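Local coordinates for protein glyoxylate reductase (Paecilomyces sp. J18, PDB 3WNV) that probably catalyses the NAD(P)H-dependent reduction of glyoxylate to glycolate, as a member of the D-isomer specific 2-hydroxyacid dehydrogenase family, at residues Ser264-Tyr270 and Ala286-Ile292; Val118-Met123 and Ile239-Ala243; Leu247-Lys251 and Val269-Glu273. All coordinates share one frame; numbering follows the deposited sequence.

Contact 1: Ser264-Tyr270 and Ala286-Ile292; sequences SVGLDVY and AMLLPHI
Leu-267 and Leu-288 lie side by side and point the same way on neighbouring parallel strands, 262-267 and 287-288, at one edge of the Rossmann-type sheet; helix 278-281 completes this beta-alpha-beta unit. Leu-288 CD2 rests 3.9 Å from Leu-267 CB; Leu-267 meets Leu-280 of that helix and Leu-288 meets Leu-281, branched apolar chains that suit helix-on-sheet packing. On the other face Met-287 stands beside Gly-266 and reaches helix 112-127. Met-287 is bonded through both N and O, its N donating to Val-265 O (2.8 Å) and its O accepting from Leu-267 N. Beyond the strands, polar side chains take over. Tyr-270 passes its ring edge by Leu-288 CD2 and donates from OH to Leu-289 O (2.8 Å); that oxygen lies in the ring plane, but the hydroxyl sits 41° out of the carbonyl plane. With CG anti to the backbone N (chi1 -165°), Asp-268 presses its carboxylate against the opposite backbone: OD1 accepts from Ile-292 N at 2.8 Å on its syn side, while OD2 takes Gly-293 N. His-291 bonds through ND1 to Glu-273, a pair consistent with the histidine-glutamate dyad of this family, and its side chain lies about 4 Å from a bound sulfate. One face of the imidazole ring is covered by Val-269, whose CG1 stands 3.5 Å from the centroid, 7° off the normal.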
ATOM      1  N   SER A 264       6.234 -16.237  13.526  1.00 11.79           N
ATOM      2  CA  SER A 264       5.892 -14.864  13.856  1.00  8.49           C
ATOM      3  C   SER A 264       5.472 -14.149  12.593  1.00 12.69           C
ATOM      4  O   SER A 264       5.693 -14.652  11.490  1.00 11.87           O
ATOM      5  CB  SER A 264       7.062 -14.128  14.499  1.00  9.75           C
ATOM      6  OG  SER A 264       6.615 -12.841  14.950  1.00 12.91           O
ATOM      7  N   VAL A 265       4.857 -12.990  12.756  1.00 13.06           N
ATOM      8  CA  VAL A 265       4.549 -12.135  11.620  1.00 11.20           C
ATOM      9  C   VAL A 265       4.935 -10.707  11.952  1.00  9.88           C
ATOM     10  O   VAL A 265       4.965 -10.311  13.109  1.00 10.31           O
ATOM     11  CB  VAL A 265       3.082 -12.143  11.186  1.00  7.35           C
ATOM     12  CG1 VAL A 265       2.651 -13.545  10.670  1.00  5.81           C
ATOM     13  CG2 VAL A 265       2.166 -11.688  12.365  1.00 12.72           C
ATOM     14  N   GLY A 266       5.224  -9.956  10.900  1.00  8.59           N
ATOM     15  CA  GLY A 266       5.542  -8.537  11.004  1.00  7.75           C
ATOM     16  C   GLY A 266       4.584  -7.827  10.059  1.00  9.60           C
ATOM     17  O   GLY A 266       4.835  -7.772   8.851  1.00  8.06           O
ATOM     18  N   LEU A 267       3.504  -7.270  10.600  1.00  7.59           N
ATOM     19  CA  LEU A 267       2.434  -6.719   9.748  1.00 10.84           C
ATOM     20  C   LEU A 267       2.234  -5.232   9.932  1.00  9.56           C
ATOM     21  O   LEU A 267       2.287  -4.750  11.050  1.00  9.32           O
ATOM     22  CB  LEU A 267       1.100  -7.412  10.079  1.00  8.13           C
ATOM     23  CG  LEU A 267       1.160  -8.950   9.971  1.00 10.98           C
ATOM     24  CD1 LEU A 267      -0.206  -9.510  10.341  1.00 10.38           C
ATOM     25  CD2 LEU A 267       1.568  -9.429   8.561  1.00  9.39           C
ATOM     26  N   ASP A 268       1.885  -4.540   8.836  1.00  6.39           N
ATOM     27  CA  ASP A 268       1.532  -3.134   8.877  1.00  8.40           C
ATOM     28  C   ASP A 268       0.139  -3.031   8.324  1.00  8.95           C
ATOM     29  O   ASP A 268      -0.485  -1.990   8.399  1.00  9.33           O
ATOM     30  CB  ASP A 268       2.487  -2.351   7.993  1.00 13.16           C
ATOM     31  CG  ASP A 268       2.432  -0.837   8.246  1.00 13.76           C
ATOM     32  OD1 ASP A 268       2.346  -0.421   9.435  1.00 13.39           O
ATOM     33  OD2 ASP A 268       2.488  -0.089   7.244  1.00 11.03           O
ATOM     34  N   VAL A 269      -0.379  -4.132   7.812  1.00  7.00           N
ATOM     35  CA  VAL A 269      -1.697  -4.098   7.140  1.00 10.39           C
ATOM     36  C   VAL A 269      -2.541  -5.320   7.461  1.00 12.42           C
ATOM     37  O   VAL A 269      -2.001  -6.370   7.816  1.00 12.28           O
ATOM     38  CB  VAL A 269      -1.544  -3.964   5.592  1.00  7.98           C
ATOM     39  CG1 VAL A 269      -0.923  -2.632   5.248  1.00  9.46           C
ATOM     40  CG2 VAL A 269      -0.721  -5.139   5.013  1.00  9.87           C
ATOM     41  N   TYR A 270      -3.864  -5.193   7.322  1.00 13.27           N
ATOM     42  CA  TYR A 270      -4.802  -6.208   7.802  1.00 15.45           C
ATOM     43  C   TYR A 270      -6.005  -6.335   6.890  1.00 14.00           C
ATOM     44  O   TYR A 270      -6.430  -5.359   6.245  1.00 14.19           O
ATOM     45  CB  TYR A 270      -5.289  -5.894   9.241  1.00 10.91           C
ATOM     46  CG  TYR A 270      -4.097  -5.615  10.116  1.00  9.45           C
ATOM     47  CD1 TYR A 270      -3.390  -6.657  10.703  1.00 11.95           C
ATOM     48  CD2 TYR A 270      -3.627  -4.317  10.251  1.00  9.01           C
ATOM     49  CE1 TYR A 270      -2.259  -6.407  11.474  1.00 10.02           C
ATOM     50  CE2 TYR A 270      -2.500  -4.055  10.999  1.00 10.94           C
ATOM     51  CZ  TYR A 270      -1.815  -5.103  11.589  1.00  9.36           C
ATOM     52  OH  TYR A 270      -0.691  -4.811  12.329  1.00 10.94           O
ATOM     53  N   ALA A 286       3.691 -11.836  17.691  1.00 13.05           N
ATOM     54  CA  ALA A 286       3.543 -11.048  16.462  1.00 14.03           C
ATOM     55  C   ALA A 286       4.104  -9.630  16.626  1.00 15.37           C
ATOM     56  O   ALA A 286       4.158  -9.098  17.731  1.00 14.64           O
ATOM     57  CB  ALA A 286       2.075 -10.976  16.061  1.00 14.66           C
ATOM     58  N   MET A 287       4.535  -9.024  15.524  1.00 11.74           N
ATOM     59  CA  MET A 287       4.975  -7.625  15.555  1.00 12.28           C
ATOM     60  C   MET A 287       4.028  -6.841  14.673  1.00 14.10           C
ATOM     61  O   MET A 287       3.970  -7.104  13.467  1.00 10.70           O
ATOM     62  CB  MET A 287       6.402  -7.515  15.037  1.00 11.79           C
ATOM     63  CG  MET A 287       6.914  -6.078  15.104  1.00 11.02           C
ATOM     64  SD  MET A 287       7.284  -5.549  16.812  1.00 16.29           S
ATOM     65  CE  MET A 287       7.550  -3.780  16.649  1.00 14.92           C
ATOM     66  N   LEU A 288       3.265  -5.921  15.270  1.00 11.01           N
ATOM     67  CA  LEU A 288       2.101  -5.326  14.577  1.00  9.94           C
ATOM     68  C   LEU A 288       2.151  -3.812  14.635  1.00  8.60           C
ATOM     69  O   LEU A 288       2.334  -3.223  15.732  1.00 11.24           O
ATOM     70  CB  LEU A 288       0.811  -5.770  15.256  1.00 12.41           C
ATOM     71  CG  LEU A 288       0.564  -7.277  15.323  1.00 10.61           C
ATOM     72  CD1 LEU A 288      -0.775  -7.599  15.950  1.00 13.42           C
ATOM     73  CD2 LEU A 288       0.636  -7.917  13.908  1.00 11.66           C
ATOM     74  N   LEU A 289       1.952  -3.178  13.478  1.00 10.44           N
ATOM     75  CA  LEU A 289       1.793  -1.716  13.380  1.00 10.00           C
ATOM     76  C   LEU A 289       0.471  -1.374  12.687  1.00  8.46           C
ATOM     77  O   LEU A 289      -0.047  -2.154  11.875  1.00 11.35           O
ATOM     78  CB  LEU A 289       2.970  -1.105  12.587  1.00  8.64           C
ATOM     79  CG  LEU A 289       4.335  -1.195  13.308  1.00 12.30           C
ATOM     80  CD1 LEU A 289       5.434  -0.738  12.345  1.00 10.43           C
ATOM     81  CD2 LEU A 289       4.340  -0.310  14.561  1.00 11.29           C
ATOM     82  N   PRO A 290      -0.091  -0.192  12.999  1.00 11.37           N
ATOM     83  CA  PRO A 290      -1.386   0.192  12.387  1.00 12.55           C
ATOM     84  C   PRO A 290      -1.238   0.977  11.092  1.00 12.30           C
ATOM     85  O   PRO A 290      -1.616   2.169  10.996  1.00 15.79           O
ATOM     86  CB  PRO A 290      -2.040   1.050  13.462  1.00 12.51           C
ATOM     87  CG  PRO A 290      -0.818   1.735  14.174  1.00 10.32           C
ATOM     88  CD  PRO A 290       0.272   0.649  14.161  1.00  8.34           C
ATOM     89  N   HIS A 291      -0.639   0.314  10.114  1.00  8.91           N
ATOM     90  CA  HIS A 291      -0.453   0.875   8.778  1.00  5.42           C
ATOM     91  C   HIS A 291       0.210   2.235   8.792  1.00  9.06           C
ATOM     92  O   HIS A 291      -0.371   3.212   8.277  1.00 11.45           O
ATOM     93  CB  HIS A 291      -1.811   0.928   8.024  1.00  6.84           C
ATOM     94  CG  HIS A 291      -1.676   0.851   6.548  1.00 12.24           C
ATOM     95  ND1 HIS A 291      -2.742   0.575   5.712  1.00 14.85           N
ATOM     96  CD2 HIS A 291      -0.592   0.968   5.729  1.00 11.21           C
ATOM     97  CE1 HIS A 291      -2.328   0.561   4.458  1.00 15.32           C
ATOM     98  NE2 HIS A 291      -1.022   0.790   4.444  1.00 14.53           N
ATOM     99  N   ILE A 292       1.454   2.259   9.300  1.00  7.63           N
ATOM    100  CA  ILE A 292       2.212   3.494   9.414  1.00  6.39           C
ATOM    101  C   ILE A 292       3.276   3.650   8.323  1.00  8.91           C
ATOM    102  O   ILE A 292       4.044   4.617   8.363  1.00 11.59           O
ATOM    103  CB  ILE A 292       2.897   3.660  10.788  1.00  7.92           C
ATOM    104  CG1 ILE A 292       4.086   2.691  10.976  1.00  8.81           C
ATOM    105  CG2 ILE A 292       1.847   3.582  11.951  1.00 13.17           C
ATOM    106  CD1 ILE A 292       4.906   3.056  12.234  1.00 11.25           C
TER

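Contact 2: Val118-Met123 and Ile239-Ala243; sequences VAIFLM and IVNTA
Ala-119 faces Thr-242 with their CA atoms 6.2 Å apart, and one helical turn later Met-123 faces Val-240 at 6.4 Å, so the helix runs opposite in direction to the strand end it covers. Such a close approach suits alanine: its lone methyl lets Thr-242 CG2 come to 3.7 Å from Ala-119 CA. In Thr-242, with OG1 at chi1 59°, the methyl CG2 lies anti to the carbonyl carbon, which lays it on the helix, where Leu-122 CD1 also meets it at 3.9 Å. The two side chains run antiparallel, each passing alongside the other, and the leucine goes on to touch Asp-268, Met-287 and Leu-289. In the Rossmann-type domain this is helix 112-127 packing on a face of the parallel sheet, over strand 237-241 where it gives way to a loop; Ala-119 also touches Val-169 of helix 164-175. Val-240, a beta-branched residue at home in a strand, spreads its two methyls along the helix. CG1 approaches Ala-119 O (4.0 Å), an oxygen already satisfied by Met-123 N within the helix, and CG2 lies 4.1 Å from Met-123 CB. Only the root of the methionine takes part; the chain then bends off, carrying the thioether clear of Val-240, and also packs on Val-210 and Met-178. Asn-241, between the two inward-pointing residues, turns away from the helix. Its amide shapes the strand's exit instead: OD1 accepts from Ala-243 N at 3.1 Å, forming an Asx turn in which the donor stands 48° out of the amide plane, and ND2 donates to Arg-244 O.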
ATOM      1  N   VAL A 118       9.800   0.399   7.042  1.00 11.42           N
ATOM      2  CA  VAL A 118       8.871  -0.218   7.998  1.00 10.66           C
ATOM      3  C   VAL A 118       8.878  -1.752   7.825  1.00 11.34           C
ATOM      4  O   VAL A 118       8.817  -2.467   8.786  1.00  8.93           O
ATOM      5  CB  VAL A 118       7.477   0.392   7.897  1.00  9.65           C
ATOM      6  CG1 VAL A 118       6.420  -0.510   8.522  1.00 10.09           C
ATOM      7  CG2 VAL A 118       7.462   1.742   8.607  1.00 10.85           C
ATOM      8  N   ALA A 119       9.026  -2.238   6.602  1.00  6.92           N
ATOM      9  CA  ALA A 119       9.105  -3.689   6.344  1.00  6.80           C
ATOM     10  C   ALA A 119      10.290  -4.283   7.095  1.00  8.69           C
ATOM     11  O   ALA A 119      10.179  -5.351   7.673  1.00  8.39           O
ATOM     12  CB  ALA A 119       9.294  -3.940   4.869  1.00  7.03           C
ATOM     13  N   ILE A 120      11.440  -3.618   7.051  1.00  6.16           N
ATOM     14  CA  ILE A 120      12.632  -4.182   7.745  1.00  8.75           C
ATOM     15  C   ILE A 120      12.454  -4.056   9.261  1.00 10.99           C
ATOM     16  O   ILE A 120      12.766  -4.977  10.017  1.00 10.65           O
ATOM     17  CB  ILE A 120      13.921  -3.487   7.289  1.00  9.54           C
ATOM     18  CG1 ILE A 120      14.169  -3.773   5.779  1.00  9.66           C
ATOM     19  CG2 ILE A 120      15.148  -3.868   8.170  1.00  9.52           C
ATOM     20  CD1 ILE A 120      14.338  -5.270   5.378  1.00 11.90           C
ATOM     21  N   PHE A 121      11.931  -2.918   9.710  1.00  8.96           N
ATOM     22  CA  PHE A 121      11.588  -2.763  11.128  1.00  7.66           C
ATOM     23  C   PHE A 121      10.707  -3.889  11.601  1.00  7.94           C
ATOM     24  O   PHE A 121      11.019  -4.553  12.603  1.00  8.89           O
ATOM     25  CB  PHE A 121      10.966  -1.382  11.386  1.00  6.53           C
ATOM     26  CG  PHE A 121      10.553  -1.154  12.819  1.00 10.11           C
ATOM     27  CD1 PHE A 121      11.481  -0.709  13.739  1.00  7.56           C
ATOM     28  CD2 PHE A 121       9.240  -1.334  13.221  1.00 10.58           C
ATOM     29  CE1 PHE A 121      11.136  -0.475  15.077  1.00 10.36           C
ATOM     30  CE2 PHE A 121       8.844  -1.097  14.572  1.00 12.18           C
ATOM     31  CZ  PHE A 121       9.813  -0.641  15.512  1.00  6.93           C
ATOM     32  N   LEU A 122       9.616  -4.143  10.887  1.00  5.66           N
ATOM     33  CA  LEU A 122       8.748  -5.266  11.205  1.00  6.14           C
ATOM     34  C   LEU A 122       9.443  -6.626  11.176  1.00 10.82           C
ATOM     35  O   LEU A 122       9.130  -7.480  11.990  1.00  9.16           O
ATOM     36  CB  LEU A 122       7.519  -5.279  10.278  1.00  8.96           C
ATOM     37  CG  LEU A 122       6.507  -4.186  10.519  1.00  7.29           C
ATOM     38  CD1 LEU A 122       5.453  -4.172   9.381  1.00  6.63           C
ATOM     39  CD2 LEU A 122       5.823  -4.376  11.900  1.00  6.50           C
ATOM     40  N   MET A 123      10.329  -6.863  10.200  1.00  8.02           N
ATOM     41  CA  MET A 123      11.012  -8.153  10.095  1.00 10.19           C
ATOM     42  C   MET A 123      11.901  -8.411  11.319  1.00  7.26           C
ATOM     43  O   MET A 123      11.902  -9.480  11.890  1.00  7.73           O
ATOM     44  CB  MET A 123      11.872  -8.172   8.826  1.00  8.83           C
ATOM     45  CG  MET A 123      12.563  -9.517   8.608  1.00  8.36           C
ATOM     46  SD  MET A 123      13.689  -9.494   7.172  1.00 12.69           S
ATOM     47  CE  MET A 123      15.088  -8.547   7.804  1.00 12.91           C
ATOM     48  N   ILE A 239       6.374 -14.234   8.397  1.00  8.25           N
ATOM     49  CA  ILE A 239       5.696 -13.536   7.279  1.00  7.53           C
ATOM     50  C   ILE A 239       5.621 -12.041   7.526  1.00  9.93           C
ATOM     51  O   ILE A 239       5.195 -11.625   8.585  1.00  8.24           O
ATOM     52  CB  ILE A 239       4.277 -14.127   7.014  1.00  7.12           C
ATOM     53  CG1 ILE A 239       4.357 -15.583   6.560  1.00  9.91           C
ATOM     54  CG2 ILE A 239       3.499 -13.279   5.996  1.00 10.85           C
ATOM     55  CD1 ILE A 239       3.050 -16.323   6.632  1.00 11.56           C
ATOM     56  N   VAL A 240       6.019 -11.241   6.533  1.00  4.84           N
ATOM     57  CA  VAL A 240       5.898  -9.770   6.609  1.00  4.80           C
ATOM     58  C   VAL A 240       4.981  -9.259   5.528  1.00 11.70           C
ATOM     59  O   VAL A 240       5.085  -9.704   4.378  1.00 13.37           O
ATOM     60  CB  VAL A 240       7.278  -9.127   6.469  1.00  9.33           C
ATOM     61  CG1 VAL A 240       7.187  -7.593   6.324  1.00 11.46           C
ATOM     62  CG2 VAL A 240       8.193  -9.509   7.650  1.00  7.79           C
ATOM     63  N   ASN A 241       4.096  -8.329   5.888  1.00  8.65           N
ATOM     64  CA  ASN A 241       3.208  -7.696   4.937  1.00 10.25           C
ATOM     65  C   ASN A 241       3.078  -6.235   5.194  1.00  8.49           C
ATOM     66  O   ASN A 241       2.576  -5.847   6.195  1.00  8.98           O
ATOM     67  CB  ASN A 241       1.821  -8.337   5.032  1.00  9.10           C
ATOM     68  CG  ASN A 241       0.952  -8.053   3.842  1.00 12.18           C
ATOM     69  OD1 ASN A 241       1.400  -7.471   2.899  1.00 11.40           O
ATOM     70  ND2 ASN A 241      -0.265  -8.520   3.886  1.00  8.51           N
ATOM     71  N   THR A 242       3.529  -5.438   4.263  1.00  6.49           N
ATOM     72  CA  THR A 242       3.317  -4.026   4.290  1.00  5.67           C
ATOM     73  C   THR A 242       2.431  -3.536   3.133  1.00  7.06           C
ATOM     74  O   THR A 242       2.298  -2.386   2.933  1.00 10.76           O
ATOM     75  CB  THR A 242       4.620  -3.251   4.287  1.00 13.33           C
ATOM     76  OG1 THR A 242       5.320  -3.616   3.134  1.00 13.61           O
ATOM     77  CG2 THR A 242       5.458  -3.590   5.478  1.00 13.67           C
ATOM     78  N   ALA A 243       1.845  -4.470   2.409  1.00  9.49           N
ATOM     79  CA  ALA A 243       1.140  -4.181   1.157  1.00 12.15           C
ATOM     80  C   ALA A 243      -0.352  -3.957   1.362  1.00 13.23           C
ATOM     81  O   ALA A 243      -0.798  -2.827   1.554  1.00 10.09           O
ATOM     82  CB  ALA A 243       1.398  -5.299   0.106  1.00 13.94           C
TER

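Contact 3: Leu247-Lys251 and Val269-Glu273; sequences LIDEK and VYENE
Glu-250 extends its side chain across Tyr-270, bringing OE1 to 3.3 Å from Tyr-270 CA and near the edge of the ring, with carboxylate and ring planes 84° apart. The same OE1 accepts from Glu-271 N in a short, nearly straight bond (2.7 Å), met on the syn side, though 31° out of the carboxylate plane. The bond is reciprocated: Glu-271, CG anti to its own nitrogen (chi1 -178°) and extended beyond, reaches back so that OE1 takes Glu-250 N at 3.1 Å. Each glutamate thus holds the other's backbone nitrogen, a span suited to a glutamate's length. The exchange takes place at the N terminus of helix 250-259, in the beta-alpha-beta succession of the Rossmann-type domain, where Asp-249 is the N-cap and its OD1 accepts from Ala-252 N. The positive end of the helix dipole would probably help offset the negative charges gathered here. One water donates to both Asp-249 OD1 and Glu-271 OE1 and accepts from Lys-251 N; Glu-271 OE2 bonds His-223. A second water donates to Glu-250 OE2 (2.7 Å) and accepts from Asn-272 N, while OE2 also takes Glu-277 N. An alanine in place of Glu-250 would probably leave the backbone nitrogens of Glu-271 and Glu-277 without their acceptor and let the loop shift from the helix. Further along, Tyr-270 N donates to the anti lone pair of Glu-273 OE1.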
ATOM      1  N   LEU A 247      -4.489  -9.631   1.010  1.00 14.15           N
ATOM      2  CA  LEU A 247      -3.697 -10.577   0.224  1.00 11.47           C
ATOM      3  C   LEU A 247      -3.525 -11.880   0.980  1.00 11.26           C
ATOM      4  O   LEU A 247      -3.208 -12.924   0.391  1.00 11.32           O
ATOM      5  CB  LEU A 247      -2.303 -10.012  -0.081  1.00 12.52           C
ATOM      6  CG  LEU A 247      -2.235  -8.749  -0.954  1.00 11.07           C
ATOM      7  CD1 LEU A 247      -0.775  -8.258  -0.889  1.00 11.05           C
ATOM      8  CD2 LEU A 247      -2.665  -9.022  -2.408  1.00 12.99           C
ATOM      9  N   ILE A 248      -3.724 -11.824   2.296  1.00 11.16           N
ATOM     10  CA  ILE A 248      -3.600 -13.007   3.119  1.00 11.27           C
ATOM     11  C   ILE A 248      -4.968 -13.294   3.723  1.00 14.72           C
ATOM     12  O   ILE A 248      -5.679 -12.366   4.094  1.00 13.19           O
ATOM     13  CB  ILE A 248      -2.610 -12.800   4.280  1.00 13.27           C
ATOM     14  CG1 ILE A 248      -1.273 -12.352   3.727  1.00 13.75           C
ATOM     15  CG2 ILE A 248      -2.529 -14.113   5.125  1.00 16.75           C
ATOM     16  CD1 ILE A 248      -0.241 -11.934   4.778  1.00 13.07           C
ATOM     17  N   ASP A 249      -5.337 -14.579   3.747  1.00 13.28           N
ATOM     18  CA  ASP A 249      -6.505 -15.076   4.460  1.00 15.35           C
ATOM     19  C   ASP A 249      -6.153 -14.982   5.951  1.00 13.71           C
ATOM     20  O   ASP A 249      -5.479 -15.863   6.502  1.00 14.20           O
ATOM     21  CB  ASP A 249      -6.774 -16.539   4.039  1.00 12.69           C
ATOM     22  CG  ASP A 249      -7.977 -17.138   4.742  1.00 22.04           C
ATOM     23  OD1 ASP A 249      -8.409 -16.568   5.754  1.00 17.66           O
ATOM     24  OD2 ASP A 249      -8.507 -18.187   4.290  1.00 23.74           O
ATOM     25  N   GLU A 250      -6.550 -13.880   6.589  1.00 13.75           N
ATOM     26  CA  GLU A 250      -6.034 -13.577   7.926  1.00 14.56           C
ATOM     27  C   GLU A 250      -6.487 -14.629   8.929  1.00 11.78           C
ATOM     28  O   GLU A 250      -5.773 -14.946   9.887  1.00 15.06           O
ATOM     29  CB  GLU A 250      -6.494 -12.174   8.344  1.00 13.57           C
ATOM     30  CG  GLU A 250      -5.694 -11.567   9.492  1.00 15.53           C
ATOM     31  CD  GLU A 250      -5.953 -10.053   9.587  1.00 18.32           C
ATOM     32  OE1 GLU A 250      -5.561  -9.361   8.622  1.00 16.76           O
ATOM     33  OE2 GLU A 250      -6.570  -9.553  10.583  1.00 18.41           O
ATOM     34  N   LYS A 251      -7.658 -15.205   8.708  1.00 13.76           N
ATOM     35  CA  LYS A 251      -8.123 -16.246   9.632  1.00 22.49           C
ATOM     36  C   LYS A 251      -7.248 -17.483   9.491  1.00 17.81           C
ATOM     37  O   LYS A 251      -6.912 -18.128  10.474  1.00 17.68           O
ATOM     38  CB  LYS A 251      -9.593 -16.594   9.415  1.00 21.22           C
ATOM     39  CG  LYS A 251     -10.560 -15.590  10.012  1.00 20.09           C
ATOM     40  CD  LYS A 251     -11.961 -15.975   9.646  1.00 29.08           C
ATOM     41  CE  LYS A 251     -12.932 -14.879  10.042  1.00 39.95           C
ATOM     42  NZ  LYS A 251     -14.292 -15.123   9.484  1.00 47.87           N
ATOM     43  N   VAL A 269      -0.379  -4.132   7.812  1.00  7.00           N
ATOM     44  CA  VAL A 269      -1.697  -4.098   7.140  1.00 10.39           C
ATOM     45  C   VAL A 269      -2.541  -5.320   7.461  1.00 12.42           C
ATOM     46  O   VAL A 269      -2.001  -6.370   7.816  1.00 12.28           O
ATOM     47  CB  VAL A 269      -1.544  -3.964   5.592  1.00  7.98           C
ATOM     48  CG1 VAL A 269      -0.923  -2.632   5.248  1.00  9.46           C
ATOM     49  CG2 VAL A 269      -0.721  -5.139   5.013  1.00  9.87           C
ATOM     50  N   TYR A 270      -3.864  -5.193   7.322  1.00 13.27           N
ATOM     51  CA  TYR A 270      -4.802  -6.208   7.802  1.00 15.45           C
ATOM     52  C   TYR A 270      -6.005  -6.335   6.890  1.00 14.00           C
ATOM     53  O   TYR A 270      -6.430  -5.359   6.245  1.00 14.19           O
ATOM     54  CB  TYR A 270      -5.289  -5.894   9.241  1.00 10.91           C
ATOM     55  CG  TYR A 270      -4.097  -5.615  10.116  1.00  9.45           C
ATOM     56  CD1 TYR A 270      -3.390  -6.657  10.703  1.00 11.95           C
ATOM     57  CD2 TYR A 270      -3.627  -4.317  10.251  1.00  9.01           C
ATOM     58  CE1 TYR A 270      -2.259  -6.407  11.474  1.00 10.02           C
ATOM     59  CE2 TYR A 270      -2.500  -4.055  10.999  1.00 10.94           C
ATOM     60  CZ  TYR A 270      -1.815  -5.103  11.589  1.00  9.36           C
ATOM     61  OH  TYR A 270      -0.691  -4.811  12.329  1.00 10.94           O
ATOM     62  N   GLU A 271      -6.589  -7.519   6.879  1.00 10.51           N
ATOM     63  CA  GLU A 271      -7.671  -7.795   5.937  1.00 13.30           C
ATOM     64  C   GLU A 271      -8.895  -6.893   6.088  1.00 18.17           C
ATOM     65  O   GLU A 271      -9.511  -6.557   5.085  1.00 18.57           O
ATOM     66  CB  GLU A 271      -8.083  -9.266   6.015  1.00 15.32           C
ATOM     67  CG  GLU A 271      -9.173  -9.639   5.019  1.00 17.04           C
ATOM     68  CD  GLU A 271      -9.409 -11.136   4.949  1.00 18.69           C
ATOM     69  OE1 GLU A 271      -8.755 -11.864   5.721  1.00 18.50           O
ATOM     70  OE2 GLU A 271     -10.259 -11.583   4.135  1.00 22.77           O
ATOM     71  N   ASN A 272      -9.255  -6.521   7.321  1.00 16.63           N
ATOM     72  CA  ASN A 272     -10.401  -5.649   7.548  1.00 19.51           C
ATOM     73  C   ASN A 272     -10.054  -4.419   8.351  1.00 18.98           C
ATOM     74  O   ASN A 272     -10.786  -4.022   9.268  1.00 18.57           O
ATOM     75  CB  ASN A 272     -11.505  -6.437   8.234  1.00 20.28           C
ATOM     76  CG  ASN A 272     -12.047  -7.533   7.334  1.00 28.42           C
ATOM     77  OD1 ASN A 272     -12.675  -7.241   6.317  1.00 32.12           O
ATOM     78  ND2 ASN A 272     -11.799  -8.788   7.689  1.00 32.20           N
ATOM     79  N   GLU A 273      -8.928  -3.802   8.010  1.00 21.65           N
ATOM     80  CA  GLU A 273      -8.418  -2.711   8.832  1.00 20.80           C
ATOM     81  C   GLU A 273      -9.439  -1.568   8.811  1.00 20.94           C
ATOM     82  O   GLU A 273     -10.086  -1.328   7.803  1.00 22.01           O
ATOM     83  CB  GLU A 273      -6.974  -2.318   8.429  1.00 29.93           C
ATOM     84  CG  GLU A 273      -6.821  -1.614   7.121  1.00 29.69           C
ATOM     85  CD  GLU A 273      -5.362  -1.290   6.802  1.00 21.20           C
ATOM     86  OE1 GLU A 273      -4.535  -2.246   6.668  1.00 15.34           O
ATOM     87  OE2 GLU A 273      -5.053  -0.091   6.639  1.00 18.61           O
TER
HETATM   88  O   HOH W   1      -9.735 -14.232   6.827  1.00 27.27           O
HETATM   89  O   HOH W   2      -8.389  -7.691   9.718  1.00 18.50           O

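Following the chain, contact 2 opens first, on helix 112-127, and closes a long loop of 115 residues when strand 237-241 returns beneath that helix. Contact 3 opens just afterwards, at the start of helix 250-259, and closes beyond strand 262-267. Before it closes, contact 1 has opened at Ser-264, so the two loops cross, sharing Val-269 and Tyr-270; contact 1 closes last, at 286-292. Contacts 1 and 2 meet within the sheet, where Gly-266 N pairs with Ile-239 O, probably by a hydrogen bond. Together the three contacts tie helix 112-127, three adjacent strands, the start of helix 250-259 and the loops at the strands' C-terminal ends into one side of the domain.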